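Local coordinates for protein adenylate kinase (PDB 3CM0) that catalyses the reversible transfer of the terminal phosphate between ATP and AMP, giving two ADP, and probably helps keep cellular adenine nucleotides in balance, at residues G4-F9 against T102-L107; L28-L33 against R79-G84. One frame throughout, in Å; residues are numbered along the deposited sequence.

Contact 1. Residues G4-F9 against T102-L107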
# COMPACT_ATOMS: atom_id res chain seq x y z
N GLY A 4 5.81 -5.89 17.89
CA GLY A 4 4.73 -5.71 16.95
C GLY A 4 5.08 -6.41 15.66
O GLY A 4 6.19 -6.94 15.50
N GLN A 5 4.12 -6.43 14.75
CA GLN A 5 4.33 -7.06 13.46
C GLN A 5 3.74 -6.18 12.37
O GLN A 5 2.67 -5.58 12.53
CB GLN A 5 3.67 -8.44 13.43
CG GLN A 5 4.25 -9.38 14.44
CD GLN A 5 3.65 -10.77 14.36
OE1 GLN A 5 2.45 -10.91 14.14
NE2 GLN A 5 4.48 -11.79 14.55
N ALA A 6 4.45 -6.07 11.25
CA ALA A 6 3.93 -5.24 10.17
C ALA A 6 3.96 -6.02 8.86
O ALA A 6 4.78 -6.92 8.69
CB ALA A 6 4.81 -3.97 10.01
N VAL A 7 3.02 -5.68 7.98
CA VAL A 7 3.01 -6.22 6.62
C VAL A 7 2.79 -5.08 5.65
O VAL A 7 1.95 -4.21 5.88
CB VAL A 7 1.91 -7.29 6.39
CG1 VAL A 7 2.00 -7.80 4.93
CG2 VAL A 7 2.14 -8.47 7.33
N ILE A 8 3.56 -5.05 4.55
CA ILE A 8 3.42 -4.03 3.55
C ILE A 8 2.96 -4.70 2.26
O ILE A 8 3.50 -5.75 1.91
CB ILE A 8 4.80 -3.34 3.27
CG1 ILE A 8 5.22 -2.53 4.51
CG2 ILE A 8 4.70 -2.45 2.07
CD1 ILE A 8 6.74 -2.03 4.46
N PHE A 9 1.96 -4.13 1.60
CA PHE A 9 1.48 -4.69 0.31
C PHE A 9 1.83 -3.78 -0.86
O PHE A 9 1.56 -2.58 -0.82
CB PHE A 9 -0.06 -4.84 0.32
CG PHE A 9 -0.56 -6.03 1.06
CD1 PHE A 9 -0.94 -7.18 0.37
CD2 PHE A 9 -0.64 -6.03 2.45
CE1 PHE A 9 -1.42 -8.29 1.06
CE2 PHE A 9 -1.11 -7.13 3.14
CZ PHE A 9 -1.50 -8.26 2.45
N THR A 102 10.34 1.09 17.24
CA THR A 102 9.18 0.67 17.99
C THR A 102 9.12 -0.81 18.24
O THR A 102 8.14 -1.31 18.80
CB THR A 102 7.91 1.07 17.27
OG1 THR A 102 7.92 0.48 15.98
CG2 THR A 102 7.86 2.57 17.16
N GLY A 103 10.17 -1.51 17.81
CA GLY A 103 10.21 -2.96 17.98
C GLY A 103 9.16 -3.71 17.17
O GLY A 103 8.63 -4.74 17.62
N THR A 104 8.88 -3.21 15.97
CA THR A 104 7.88 -3.83 15.09
C THR A 104 8.61 -4.63 13.99
O THR A 104 9.37 -4.07 13.21
CB THR A 104 7.02 -2.75 14.43
OG1 THR A 104 6.42 -1.93 15.43
CG2 THR A 104 5.91 -3.40 13.58
N ARG A 105 8.38 -5.94 13.96
CA ARG A 105 9.04 -6.79 12.98
C ARG A 105 8.27 -6.77 11.66
O ARG A 105 7.05 -6.95 11.66
CB ARG A 105 9.12 -8.21 13.53
CG ARG A 105 9.62 -9.24 12.54
CD ARG A 105 9.90 -10.57 13.25
NE ARG A 105 10.52 -11.53 12.35
CZ ARG A 105 9.87 -12.14 11.37
NH1 ARG A 105 8.59 -11.90 11.18
NH2 ARG A 105 10.51 -12.98 10.55
N LEU A 106 8.98 -6.53 10.56
CA LEU A 106 8.36 -6.52 9.23
C LEU A 106 8.31 -7.98 8.79
O LEU A 106 9.36 -8.58 8.50
CB LEU A 106 9.22 -5.69 8.25
CG LEU A 106 8.76 -5.60 6.80
CD1 LEU A 106 7.30 -5.06 6.71
CD2 LEU A 106 9.74 -4.69 6.05
N LEU A 107 7.12 -8.56 8.78
CA LEU A 107 6.92 -9.96 8.39
C LEU A 107 7.20 -10.20 6.91
O LEU A 107 7.57 -11.31 6.49
CB LEU A 107 5.47 -10.42 8.66
CG LEU A 107 5.04 -10.44 10.14
CD1 LEU A 107 3.56 -10.82 10.28
CD2 LEU A 107 5.90 -11.42 10.88

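Contact 2. Residues L28-L33 against R79-G84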
# COMPACT_ATOMS: atom_id res chain seq x y z
N LEU A 28 -6.85 -11.43 10.76
CA LEU A 28 -5.84 -11.63 11.79
C LEU A 28 -5.66 -10.51 12.82
O LEU A 28 -4.78 -10.60 13.69
CB LEU A 28 -4.49 -11.95 11.14
CG LEU A 28 -4.46 -13.21 10.27
CD1 LEU A 28 -3.02 -13.50 9.93
CD2 LEU A 28 -5.07 -14.40 10.99
N GLY A 29 -6.48 -9.48 12.72
CA GLY A 29 -6.42 -8.38 13.67
C GLY A 29 -5.34 -7.33 13.41
O GLY A 29 -4.76 -6.81 14.35
N PHE A 30 -5.05 -7.06 12.14
CA PHE A 30 -4.05 -6.02 11.82
C PHE A 30 -4.84 -4.75 11.56
O PHE A 30 -5.94 -4.81 10.99
CB PHE A 30 -3.28 -6.34 10.52
CG PHE A 30 -2.22 -7.39 10.67
CD1 PHE A 30 -0.87 -7.03 10.69
CD2 PHE A 30 -2.56 -8.74 10.79
CE1 PHE A 30 0.13 -8.00 10.83
CE2 PHE A 30 -1.57 -9.72 10.93
CZ PHE A 30 -0.21 -9.35 10.95
N LYS A 31 -4.29 -3.61 11.96
CA LYS A 31 -4.92 -2.34 11.66
C LYS A 31 -4.34 -1.89 10.31
O LYS A 31 -3.11 -1.70 10.17
CB LYS A 31 -4.58 -1.29 12.73
CG LYS A 31 -5.22 0.06 12.44
CD LYS A 31 -5.29 0.96 13.68
CE LYS A 31 -3.93 1.31 14.22
NZ LYS A 31 -4.03 2.29 15.35
N LYS A 32 -5.22 -1.73 9.32
CA LYS A 32 -4.83 -1.29 7.98
C LYS A 32 -4.78 0.23 7.98
O LYS A 32 -5.80 0.91 8.11
CB LYS A 32 -5.85 -1.80 6.94
CG LYS A 32 -5.53 -1.49 5.49
CD LYS A 32 -6.48 -2.30 4.60
CE LYS A 32 -6.27 -2.11 3.10
NZ LYS A 32 -6.66 -0.77 2.59
N LEU A 33 -3.59 0.77 7.84
CA LEU A 33 -3.42 2.20 7.87
C LEU A 33 -3.58 2.90 6.52
O LEU A 33 -3.23 2.37 5.47
CB LEU A 33 -2.04 2.54 8.44
CG LEU A 33 -1.66 1.91 9.77
CD1 LEU A 33 -0.36 2.52 10.24
CD2 LEU A 33 -2.77 2.11 10.79
N ARG A 79 -0.18 -4.79 15.60
CA ARG A 79 -0.24 -5.41 14.25
C ARG A 79 -0.77 -4.40 13.25
O ARG A 79 -1.92 -3.95 13.35
CB ARG A 79 -1.17 -6.62 14.27
CG ARG A 79 -0.78 -7.66 15.28
CD ARG A 79 -1.75 -8.84 15.16
NE ARG A 79 -1.46 -9.88 16.14
CZ ARG A 79 -2.38 -10.72 16.62
NH1 ARG A 79 -3.64 -10.64 16.19
NH2 ARG A 79 -2.05 -11.63 17.52
N VAL A 80 0.07 -4.07 12.25
CA VAL A 80 -0.29 -3.06 11.28
C VAL A 80 -0.01 -3.52 9.84
O VAL A 80 0.98 -4.25 9.61
CB VAL A 80 0.55 -1.76 11.55
CG1 VAL A 80 2.07 -2.10 11.46
CG2 VAL A 80 0.19 -0.67 10.58
N ILE A 81 -0.86 -3.05 8.94
CA ILE A 81 -0.76 -3.29 7.48
C ILE A 81 -0.70 -1.96 6.76
O ILE A 81 -1.41 -0.99 7.08
CB ILE A 81 -1.96 -4.15 6.98
CG1 ILE A 81 -1.73 -5.61 7.41
CG2 ILE A 81 -2.12 -4.03 5.49
CD1 ILE A 81 -2.88 -6.57 7.00
N PHE A 82 0.24 -1.89 5.79
CA PHE A 82 0.41 -0.74 4.96
C PHE A 82 -0.01 -1.14 3.56
O PHE A 82 0.44 -2.16 3.07
CB PHE A 82 1.89 -0.32 4.95
CG PHE A 82 2.35 0.21 6.31
CD1 PHE A 82 2.13 1.54 6.64
CD2 PHE A 82 2.97 -0.63 7.22
CE1 PHE A 82 2.54 2.04 7.87
CE2 PHE A 82 3.39 -0.14 8.47
CZ PHE A 82 3.18 1.20 8.79
N ASP A 83 -0.85 -0.34 2.93
CA ASP A 83 -1.34 -0.62 1.59
C ASP A 83 -1.39 0.78 0.96
O ASP A 83 -2.22 1.60 1.33
CB ASP A 83 -2.74 -1.25 1.72
CG ASP A 83 -3.46 -1.40 0.41
OD1 ASP A 83 -2.78 -1.65 -0.61
OD2 ASP A 83 -4.70 -1.28 0.42
N GLY A 84 -0.49 1.07 0.05
CA GLY A 84 -0.45 2.40 -0.53
C GLY A 84 0.66 3.25 0.08
O GLY A 84 0.74 4.46 -0.18
O HOH W 1 -4.61 1.47 3.37
O HOH W 2 -0.98 2.32 4.09

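Contact 1. Residues G4-F9 against T102-L107
Gly4, Gln5 and Ala6 pair in parallel with Thr104, Arg105 and Leu106, the axes of the two short strands inclined at 35° and 4.2 Å apart at the closest. Three sound backbone bonds zip them together: Arg105 N to Gly4 O (2.9 Å), Ala6 N to Arg105 O (2.8 Å) and Leu107 N to Ala6 O. Before these, Gly4 N makes a weak, bent bond to Gly103 O. Gly103 belongs to a Schellman motif that ends the preceding helix and turns the chain into the strand.

The side chains divide between two faces of the sheet. On the face of Ala6, Thr104 has OG1 beside its backbone N (chi1 -56°), which swings the methyl CG2 opposite that N and puts it 3.8 Å from Ala6 CB. Further along, Leu106 CD1 lies against Ala6 O and meets Ile8 CD1 at 3.8 Å, the two branched chains crossing at about a right angle. On the face of Gln5, Leu107 is the central piece: its CD1 touches Gln5 CB at 3.9 Å, and the same methyl also touches Val7 CG2 at 4.0 Å. Gln5 runs out extended beyond CG, which carries its amide obliquely across the leucine methyls, with NE2 against CD2. The amide thus meets hydrocarbon here, and its contact with Leu107 is van der Waals in kind.

The pairing is part of the parallel sheet of the P-loop kinase core, in which strand 4-10 leads toward the predicted ATP-binding loop, Gly14 to Thr19. Strand 4-10 is the middle strand of that sheet, flanked by 104-113 here and by 79-83 along its other edge, where Gln5 and Val7 bond to Val80. Helix 17-28 packs on Phe9, while Leu107 also touches Ile186 at the chain's end.

Contact 2. Residues L28-L33 against R79-G84
Lys31 and Lys32 pair in parallel with Val80 and Ile81 through three nearly straight backbone bonds: Lys31 N to Arg79 O (2.8 Å), Ile81 N to Lys31 O (2.9 Å) and Leu33 N to Ile81 O (2.9 Å).

Among the charged groups, Lys32 NZ forms a salt bridge with Asp83 OD2 (3.0 Å), meeting the lone pair turned away from OD1. The lysine stays extended until its last torsion (chi4 -70°), which bends the ammonium toward the carboxylate; Asp83 OD1 pairs with Lys17. A water joins NZ to Leu33 O and Asp83 O, and a second links Leu33 O to Asp83 N. With an alanine here, Asp83 OD2 would probably be left without its lysine mate and the first water without one of its three holders. Arg79 NH1 makes a weak bond to Leu28 O.

In the apolar contacts, Arg79 CB sits over one face of the Phe30 ring, 3.9 Å from its centroid, while Ile81 CD1 presses on Phe30 CB (3.6 Å). Leu33 CD1 is packed tightly on Val80 CG2 (3.3 Å) and also touches Phe82 CE1.

This edge pairing belongs to the parallel sheet of the P-loop kinase fold, whose strand 79-83 delivers Asp83 beside the predicted ATP-site Lys17 and runs into Gly84, a predicted AMP-binding residue.

Contacts 1 and 2 share one parallel sheet: strand 4-10 and strand 79-83 are neighbours in it, joined by probable backbone bonds from Phe82 N to Val7 O and from Phe9 N to Phe82 O. Ala6 packs on Val80 between them. Contact 1, the more buried, pairs the central strand with 104-113 and holds its side chains largely by apolar contact. Contact 2 lies at the 31-33 edge of the sheet, is only partly buried, and adds a salt bridge, bridging waters and an arginine methylene over a ring to its apolar core. Along the chain it is nested inside the loop that contact 1 closes.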